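Local coordinates for protein metallo-carboxypeptidase (Pseudomonas aeruginosa, PDB 4A39) that probably removes C-terminal residues from peptides or proteins as a zinc-dependent carboxypeptidase of the M14 family, a bacterial relative of the mammalian cytosolic enzymes, at residues Q258-K262 / F335-Y340; L307-E312 / R371-V376. All coordinates share one frame; numbering follows the deposited sequence.

Overall arrangement
The two contacts join four helices of the zinc carboxypeptidase domain, an alpha/beta fold around a mixed sheet that includes strands 171-177, 268-275 and 343-350. Contact 1 pairs helix 252-264 with helix 332-340. Contact 2 pairs the end of helix 294-308 and its following turn with helix 366-383. The segments alternate along the chain: 258-262, 307-312, 335-340, 371-376. The contacts lie on opposite sides of the sheet, with centres about 25 Å apart and nearest atoms about 15 Å apart, and they do not touch. Neither contact supplies a zinc ligand. Each holds neighbouring helices together within its own layer, one on either side of the sheet whose strand 268-275 carries the zinc ligand His273.

Contact 1 (Q258-K262 / F335-Y340); sequences QQEMK and FVGQTY
Met261 reaches from helix 252-264 toward helix 332-340. Its CB lies 4.0 Å from CZ of Tyr340. CG is anti to the carbonyl carbon (chi1 -68°), and the chain runs on extended. This carries SD to Val336, where it meets CG2 at 3.9 Å. The terminal CE packs against both methyls of Val336. SD is also 5.5 Å from the centroid of the Tyr340 ring, an oblique Met-aromatic contact. Tyr340 OH lies 3.3 Å from CG of Lys262. No direct hydrogen bond joins the two segments. Water 1 donates to Gln258 O at 2.7 Å. It is also hydrogen-bonded to Tyr340 OH, at the edge of the Tyr340 ring and in its plane. The amide of Gln258 lies over one face of the Phe335 ring, near CE1 and CZ, the two planes 24° apart. Thr339 OG1 sits over the centre of the opposite face, held by its hydrogen bond to Phe335 O. Gln258 NE2 is hydrogen-bonded to Trp243 O. Met261 and Val336 both touch Phe269 of strand 268-275. The segments run roughly the same way, 25° apart, their axes bridged by side chains and water 1, in one helical layer on the sheet of an alpha/beta fold.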
ATOM      1  N   GLN A 258     -12.080  -4.843 -13.084  1.00  6.45           N
ATOM      2  CA  GLN A 258     -12.424  -6.115 -13.713  1.00  6.62           C
ATOM      3  C   GLN A 258     -12.941  -5.935 -15.139  1.00  7.97           C
ATOM      4  O   GLN A 258     -12.675  -6.765 -16.005  1.00  7.66           O
ATOM      5  CB  GLN A 258     -13.447  -6.881 -12.868  1.00  7.95           C
ATOM      6  CG  GLN A 258     -12.820  -7.569 -11.655  1.00  8.55           C
ATOM      7  CD  GLN A 258     -13.748  -8.565 -10.979  1.00 10.65           C
ATOM      8  OE1 GLN A 258     -14.590  -9.189 -11.629  1.00 11.15           O
ATOM      9  NE2 GLN A 258     -13.578  -8.739  -9.671  1.00  9.55           N
ATOM     10  N   GLN A 259     -13.672  -4.855 -15.391  1.00  8.65           N
ATOM     11  CA  GLN A 259     -14.187  -4.615 -16.737  1.00  8.79           C
ATOM     12  C   GLN A 259     -13.044  -4.323 -17.703  1.00  9.04           C
ATOM     13  O   GLN A 259     -13.042  -4.791 -18.847  1.00  9.47           O
ATOM     14  CB  GLN A 259     -15.177  -3.446 -16.734  1.00 11.84           C
ATOM     15  CG  GLN A 259     -16.492  -3.754 -16.032  1.00 14.91           C
ATOM     16  CD  GLN A 259     -17.284  -4.856 -16.724  1.00 20.40           C
ATOM     17  OE1 GLN A 259     -18.321  -5.294 -16.228  1.00 22.86           O
ATOM     18  NE2 GLN A 259     -16.799  -5.303 -17.878  1.00 23.91           N
ATOM     19  N   GLU A 260     -12.070  -3.545 -17.240  1.00  8.79           N
ATOM     20  CA  GLU A 260     -10.923  -3.191 -18.064  1.00  8.02           C
ATOM     21  C   GLU A 260     -10.042  -4.414 -18.299  1.00  9.17           C
ATOM     22  O   GLU A 260      -9.473  -4.582 -19.381  1.00 10.05           O
ATOM     23  CB  GLU A 260     -10.110  -2.076 -17.398  1.00  9.15           C
ATOM     24  CG  GLU A 260     -10.840  -0.736 -17.316  1.00 11.62           C
ATOM     25  CD  GLU A 260     -11.261  -0.209 -18.677  1.00 13.67           C
ATOM     26  OE1 GLU A 260     -10.445  -0.274 -19.621  1.00 15.15           O
ATOM     27  OE2 GLU A 260     -12.404   0.281 -18.804  1.00 15.92           O
ATOM     28  N   MET A 261      -9.926  -5.272 -17.290  1.00  7.79           N
ATOM     29  CA  MET A 261      -9.111  -6.475 -17.435  1.00  9.04           C
ATOM     30  C   MET A 261      -9.734  -7.402 -18.466  1.00 10.39           C
ATOM     31  O   MET A 261      -9.041  -7.965 -19.310  1.00 11.14           O
ATOM     32  CB  MET A 261      -8.981  -7.218 -16.103  1.00  9.22           C
ATOM     33  CG  MET A 261      -8.177  -6.490 -15.040  1.00 10.37           C
ATOM     34  SD  MET A 261      -7.993  -7.499 -13.548  1.00  8.13           S
ATOM     35  CE  MET A 261      -6.464  -6.826 -12.870  1.00  6.84           C
ATOM     36  N   LYS A 262     -11.047  -7.558 -18.409  1.00 11.73           N
ATOM     37  CA  LYS A 262     -11.739  -8.435 -19.345  1.00 14.02           C
ATOM     38  C   LYS A 262     -11.523  -8.015 -20.789  1.00 14.74           C
ATOM     39  O   LYS A 262     -11.410  -8.857 -21.689  1.00 16.74           O
ATOM     40  CB  LYS A 262     -13.237  -8.458 -19.029  1.00 14.21           C
ATOM     41  CG  LYS A 262     -13.598  -9.190 -17.746  1.00 17.03           C
ATOM     42  CD  LYS A 262     -15.083  -9.081 -17.414  1.00 18.74           C
ATOM     43  CE  LYS A 262     -15.414  -9.829 -16.131  1.00 18.49           C
ATOM     44  NZ  LYS A 262     -16.813  -9.581 -15.686  1.00 20.08           N
ATOM     45  N   PHE A 335      -8.125 -14.380  -7.601  1.00  6.61           N
ATOM     46  CA  PHE A 335      -9.133 -14.259  -8.647  1.00  6.22           C
ATOM     47  C   PHE A 335      -8.536 -13.940 -10.009  1.00  6.48           C
ATOM     48  O   PHE A 335      -8.860 -14.594 -10.999  1.00  6.56           O
ATOM     49  CB  PHE A 335     -10.166 -13.186  -8.289  1.00  6.37           C
ATOM     50  CG  PHE A 335     -11.209 -12.978  -9.352  1.00  7.83           C
ATOM     51  CD1 PHE A 335     -10.999 -12.067 -10.383  1.00  8.12           C
ATOM     52  CD2 PHE A 335     -12.383 -13.726  -9.347  1.00 10.24           C
ATOM     53  CE1 PHE A 335     -11.945 -11.902 -11.399  1.00  9.96           C
ATOM     54  CE2 PHE A 335     -13.335 -13.569 -10.358  1.00 10.55           C
ATOM     55  CZ  PHE A 335     -13.112 -12.656 -11.383  1.00 10.11           C
ATOM     56  N   VAL A 336      -7.682 -12.923 -10.066  1.00  4.88           N
ATOM     57  CA  VAL A 336      -7.071 -12.525 -11.329  1.00  5.12           C
ATOM     58  C   VAL A 336      -6.140 -13.619 -11.832  1.00  5.02           C
ATOM     59  O   VAL A 336      -6.172 -13.989 -13.010  1.00  4.39           O
ATOM     60  CB  VAL A 336      -6.282 -11.201 -11.172  1.00  6.87           C
ATOM     61  CG1 VAL A 336      -5.649 -10.799 -12.499  1.00  6.58           C
ATOM     62  CG2 VAL A 336      -7.218 -10.102 -10.691  1.00  8.03           C
ATOM     63  N   GLY A 337      -5.319 -14.145 -10.930  1.00  4.37           N
ATOM     64  CA  GLY A 337      -4.390 -15.194 -11.304  1.00  5.46           C
ATOM     65  C   GLY A 337      -5.068 -16.383 -11.957  1.00  5.98           C
ATOM     66  O   GLY A 337      -4.566 -16.928 -12.942  1.00  6.39           O
ATOM     67  N   GLN A 338      -6.210 -16.791 -11.413  1.00  6.83           N
ATOM     68  CA  GLN A 338      -6.931 -17.936 -11.954  1.00  6.11           C
ATOM     69  C   GLN A 338      -7.749 -17.595 -13.189  1.00  6.13           C
ATOM     70  O   GLN A 338      -7.776 -18.358 -14.152  1.00  7.93           O
ATOM     71  CB  GLN A 338      -7.849 -18.537 -10.890  1.00  8.34           C
ATOM     72  CG  GLN A 338      -8.531 -19.818 -11.344  1.00  7.50           C
ATOM     73  CD  GLN A 338      -9.149 -20.574 -10.192  1.00  7.94           C
ATOM     74  OE1 GLN A 338     -10.332 -20.415  -9.887  1.00 13.83           O
ATOM     75  NE2 GLN A 338      -8.342 -21.386  -9.527  1.00  8.12           N
ATOM     76  N   THR A 339      -8.411 -16.447 -13.167  1.00  5.24           N
ATOM     77  CA  THR A 339      -9.241 -16.044 -14.295  1.00  5.33           C
ATOM     78  C   THR A 339      -8.426 -15.842 -15.561  1.00  4.83           C
ATOM     79  O   THR A 339      -8.889 -16.152 -16.663  1.00  6.03           O
ATOM     80  CB  THR A 339     -10.012 -14.746 -13.974  1.00  5.43           C
ATOM     81  OG1 THR A 339     -10.858 -14.967 -12.839  1.00  6.02           O
ATOM     82  CG2 THR A 339     -10.875 -14.324 -15.160  1.00  7.79           C
ATOM     83  N   TYR A 340      -7.200 -15.350 -15.403  1.00  4.60           N
ATOM     84  CA  TYR A 340      -6.339 -15.085 -16.549  1.00  4.19           C
ATOM     85  C   TYR A 340      -5.130 -16.007 -16.687  1.00  5.07           C
ATOM     86  O   TYR A 340      -4.344 -15.861 -17.628  1.00  4.84           O
ATOM     87  CB  TYR A 340      -5.905 -13.615 -16.512  1.00  6.13           C
ATOM     88  CG  TYR A 340      -7.087 -12.686 -16.663  1.00  5.30           C
ATOM     89  CD1 TYR A 340      -7.641 -12.437 -17.919  1.00  7.38           C
ATOM     90  CD2 TYR A 340      -7.714 -12.136 -15.546  1.00  5.57           C
ATOM     91  CE1 TYR A 340      -8.793 -11.669 -18.059  1.00  7.70           C
ATOM     92  CE2 TYR A 340      -8.872 -11.365 -15.675  1.00  7.73           C
ATOM     93  CZ  TYR A 340      -9.404 -11.139 -16.932  1.00  9.40           C
ATOM     94  OH  TYR A 340     -10.555 -10.398 -17.069  1.00 10.09           O
TER
HETATM   95  O   HOH W   1     -11.875  -9.220 -15.126  1.00 10.16           O

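Contact 2 (L307-E312 / R371-V376); sequences LMARGE and RLGQDV
Leu307 lays its CD1 methyl against the backbone of helix 366-383, 3.9 Å from Asp375 O. Its CD2 meets CG2 of Val376 at 4.1 Å. The first torsion, with CG anti to the backbone N (chi1 180°), brings both methyls to that helix. The contact belongs to the helical layer on one side of the carboxypeptidase sheet. Here the end of helix 294-308 and the turn after it pack on helix 366-383. Leu372 and Val376 also touch Phe189 of helix 185-196.

At the turn, Leu307 O accepts from both Arg310 N and Gly311 N. Gly311 then passes close to Asp375, with its CA 3.3 Å from OD2. Water 3 forms a bridge here: it accepts from Glu312 N and donates to Asp375 OD2. Leu372 CD1 approaches Glu312 O at 3.6 Å, and this buried carbonyl oxygen has no polar partner in the model.

Glu312 forms the charged side of the contact. Its OE1 is held by a salt bridge from Arg368, on the same helix as Arg371, and by a hydrogen bond from Asn357. With Arg368 on OE1 and Arg371 on OE2, the carboxylate is probably kept ionised. OE2 turns to Arg371, whose chain bends at chi2 and chi3 to bring the guanidinium's edge to it, the two side chains crossing at about a right angle. Water 2 donates to OE2 and accepts from Arg371 NE. The direct salt bridge, Arg371 NH2 to Glu312 OE2, is 3.2 Å long and nearly straight at 171°. OE2 lies in the guanidinium plane, but NH2 comes to it from above the carboxylate, 65° out of that plane.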
ATOM      1  N   LEU A 307      13.778 -11.133  -7.400  1.00  8.60           N
ATOM      2  CA  LEU A 307      13.517  -9.917  -6.636  1.00  8.96           C
ATOM      3  C   LEU A 307      14.354  -9.870  -5.361  1.00  8.66           C
ATOM      4  O   LEU A 307      14.821  -8.807  -4.956  1.00 10.18           O
ATOM      5  CB  LEU A 307      12.033  -9.800  -6.287  1.00  8.18           C
ATOM      6  CG  LEU A 307      11.631  -8.556  -5.484  1.00  8.24           C
ATOM      7  CD1 LEU A 307      12.130  -7.293  -6.172  1.00  7.31           C
ATOM      8  CD2 LEU A 307      10.121  -8.524  -5.340  1.00  9.22           C
ATOM      9  N   MET A 308      14.546 -11.025  -4.732  1.00  9.31           N
ATOM     10  CA  MET A 308      15.338 -11.080  -3.512  1.00 10.48           C
ATOM     11  C   MET A 308      16.796 -10.732  -3.823  1.00 11.18           C
ATOM     12  O   MET A 308      17.512 -10.189  -2.978  1.00 10.92           O
ATOM     13  CB  MET A 308      15.234 -12.474  -2.880  1.00 12.22           C
ATOM     14  CG  MET A 308      15.982 -12.630  -1.557  1.00 13.87           C
ATOM     15  SD  MET A 308      15.524 -14.150  -0.680  1.00 14.49           S
ATOM     16  CE  MET A 308      15.496 -13.571   0.992  1.00 20.14           C
ATOM     17  N   ALA A 309      17.225 -11.022  -5.047  1.00 10.93           N
ATOM     18  CA  ALA A 309      18.600 -10.735  -5.443  1.00 11.18           C
ATOM     19  C   ALA A 309      18.812  -9.256  -5.752  1.00 11.02           C
ATOM     20  O   ALA A 309      19.950  -8.785  -5.808  1.00 12.88           O
ATOM     21  CB  ALA A 309      18.979 -11.572  -6.659  1.00 13.25           C
ATOM     22  N   ARG A 310      17.720  -8.522  -5.931  1.00 11.01           N
ATOM     23  CA  ARG A 310      17.806  -7.104  -6.274  1.00 11.69           C
ATOM     24  C   ARG A 310      17.291  -6.086  -5.253  1.00 13.44           C
ATOM     25  O   ARG A 310      17.867  -5.008  -5.113  1.00 13.79           O
ATOM     26  CB  ARG A 310      17.082  -6.855  -7.598  1.00 14.31           C
ATOM     27  CG  ARG A 310      17.665  -7.603  -8.783  1.00 15.62           C
ATOM     28  CD  ARG A 310      16.902  -7.278 -10.056  1.00 17.85           C
ATOM     29  NE  ARG A 310      17.561  -7.821 -11.240  1.00 17.54           N
ATOM     30  CZ  ARG A 310      17.709  -9.118 -11.490  1.00 17.79           C
ATOM     31  NH1 ARG A 310      17.241 -10.021 -10.638  1.00 16.26           N
ATOM     32  NH2 ARG A 310      18.329  -9.513 -12.594  1.00 18.26           N
ATOM     33  N   GLY A 311      16.211  -6.406  -4.552  1.00 12.04           N
ATOM     34  CA  GLY A 311      15.675  -5.438  -3.610  1.00 11.70           C
ATOM     35  C   GLY A 311      15.532  -5.889  -2.174  1.00  9.48           C
ATOM     36  O   GLY A 311      16.054  -6.926  -1.775  1.00  9.18           O
ATOM     37  N   GLU A 312      14.831  -5.083  -1.382  1.00  8.66           N
ATOM     38  CA  GLU A 312      14.601  -5.420   0.013  1.00  7.34           C
ATOM     39  C   GLU A 312      13.366  -6.303  -0.032  1.00  7.50           C
ATOM     40  O   GLU A 312      12.233  -5.825   0.022  1.00  7.96           O
ATOM     41  CB  GLU A 312      14.348  -4.155   0.830  1.00  7.10           C
ATOM     42  CG  GLU A 312      15.465  -3.130   0.700  1.00  5.75           C
ATOM     43  CD  GLU A 312      15.456  -2.118   1.826  1.00  8.79           C
ATOM     44  OE1 GLU A 312      15.994  -2.433   2.912  1.00  8.82           O
ATOM     45  OE2 GLU A 312      14.907  -1.015   1.629  1.00  7.27           O
ATOM     46  N   ARG A 371      11.624   2.541  -3.789  1.00  5.58           N
ATOM     47  CA  ARG A 371      12.747   1.750  -4.288  1.00  6.98           C
ATOM     48  C   ARG A 371      12.311   0.331  -4.636  1.00  7.86           C
ATOM     49  O   ARG A 371      12.743  -0.231  -5.646  1.00  6.33           O
ATOM     50  CB  ARG A 371      13.874   1.707  -3.245  1.00  9.85           C
ATOM     51  CG  ARG A 371      15.251   1.417  -3.833  1.00 13.81           C
ATOM     52  CD  ARG A 371      15.918   0.199  -3.206  1.00 16.57           C
ATOM     53  NE  ARG A 371      16.035   0.279  -1.749  1.00 18.57           N
ATOM     54  CZ  ARG A 371      16.747   1.190  -1.091  1.00 18.43           C
ATOM     55  NH1 ARG A 371      17.420   2.123  -1.752  1.00 22.13           N
ATOM     56  NH2 ARG A 371      16.784   1.167   0.238  1.00 18.29           N
ATOM     57  N   LEU A 372      11.457  -0.256  -3.801  1.00  6.61           N
ATOM     58  CA  LEU A 372      10.983  -1.608  -4.067  1.00  5.04           C
ATOM     59  C   LEU A 372      10.219  -1.616  -5.391  1.00  5.97           C
ATOM     60  O   LEU A 372      10.306  -2.574  -6.165  1.00  6.16           O
ATOM     61  CB  LEU A 372      10.081  -2.104  -2.932  1.00  5.23           C
ATOM     62  CG  LEU A 372       9.566  -3.543  -3.073  1.00  6.47           C
ATOM     63  CD1 LEU A 372      10.719  -4.534  -2.959  1.00  6.42           C
ATOM     64  CD2 LEU A 372       8.535  -3.813  -1.983  1.00  6.12           C
ATOM     65  N   GLY A 373       9.483  -0.540  -5.657  1.00  5.89           N
ATOM     66  CA  GLY A 373       8.739  -0.457  -6.903  1.00  5.75           C
ATOM     67  C   GLY A 373       9.690  -0.496  -8.084  1.00  6.49           C
ATOM     68  O   GLY A 373       9.424  -1.141  -9.103  1.00  6.71           O
ATOM     69  N   GLN A 374      10.814   0.195  -7.951  1.00  6.85           N
ATOM     70  CA  GLN A 374      11.796   0.223  -9.020  1.00  7.85           C
ATOM     71  C   GLN A 374      12.495  -1.128  -9.173  1.00  7.69           C
ATOM     72  O   GLN A 374      12.810  -1.542 -10.290  1.00  8.47           O
ATOM     73  CB  GLN A 374      12.810   1.338  -8.757  1.00 10.51           C
ATOM     74  CG  GLN A 374      12.162   2.716  -8.742  1.00 12.42           C
ATOM     75  CD  GLN A 374      13.151   3.834  -8.494  1.00 17.92           C
ATOM     76  OE1 GLN A 374      13.818   3.869  -7.461  1.00 20.43           O
ATOM     77  NE2 GLN A 374      13.249   4.759  -9.443  1.00 21.16           N
ATOM     78  N   ASP A 375      12.728  -1.826  -8.062  1.00  8.22           N
ATOM     79  CA  ASP A 375      13.391  -3.123  -8.139  1.00  7.93           C
ATOM     80  C   ASP A 375      12.452  -4.173  -8.717  1.00  9.08           C
ATOM     81  O   ASP A 375      12.896  -5.139  -9.341  1.00  7.74           O
ATOM     82  CB  ASP A 375      13.911  -3.561  -6.764  1.00  7.94           C
ATOM     83  CG  ASP A 375      15.066  -2.700  -6.278  1.00 10.23           C
ATOM     84  OD1 ASP A 375      15.852  -2.221  -7.129  1.00  9.39           O
ATOM     85  OD2 ASP A 375      15.205  -2.515  -5.052  1.00  9.42           O
ATOM     86  N   VAL A 376      11.153  -3.988  -8.512  1.00  7.55           N
ATOM     87  CA  VAL A 376      10.180  -4.917  -9.066  1.00  7.34           C
ATOM     88  C   VAL A 376      10.214  -4.781 -10.590  1.00  7.44           C
ATOM     89  O   VAL A 376      10.100  -5.771 -11.314  1.00  7.17           O
ATOM     90  CB  VAL A 376       8.755  -4.621  -8.539  1.00  7.44           C
ATOM     91  CG1 VAL A 376       7.715  -5.304  -9.418  1.00  7.73           C
ATOM     92  CG2 VAL A 376       8.622  -5.124  -7.104  1.00  8.49           C
TER
HETATM   93  O   HOH W   2      13.670  -0.693  -0.848  1.00  6.21           O
HETATM   94  O   HOH W   3      13.758  -2.779  -2.732  1.00  6.78           O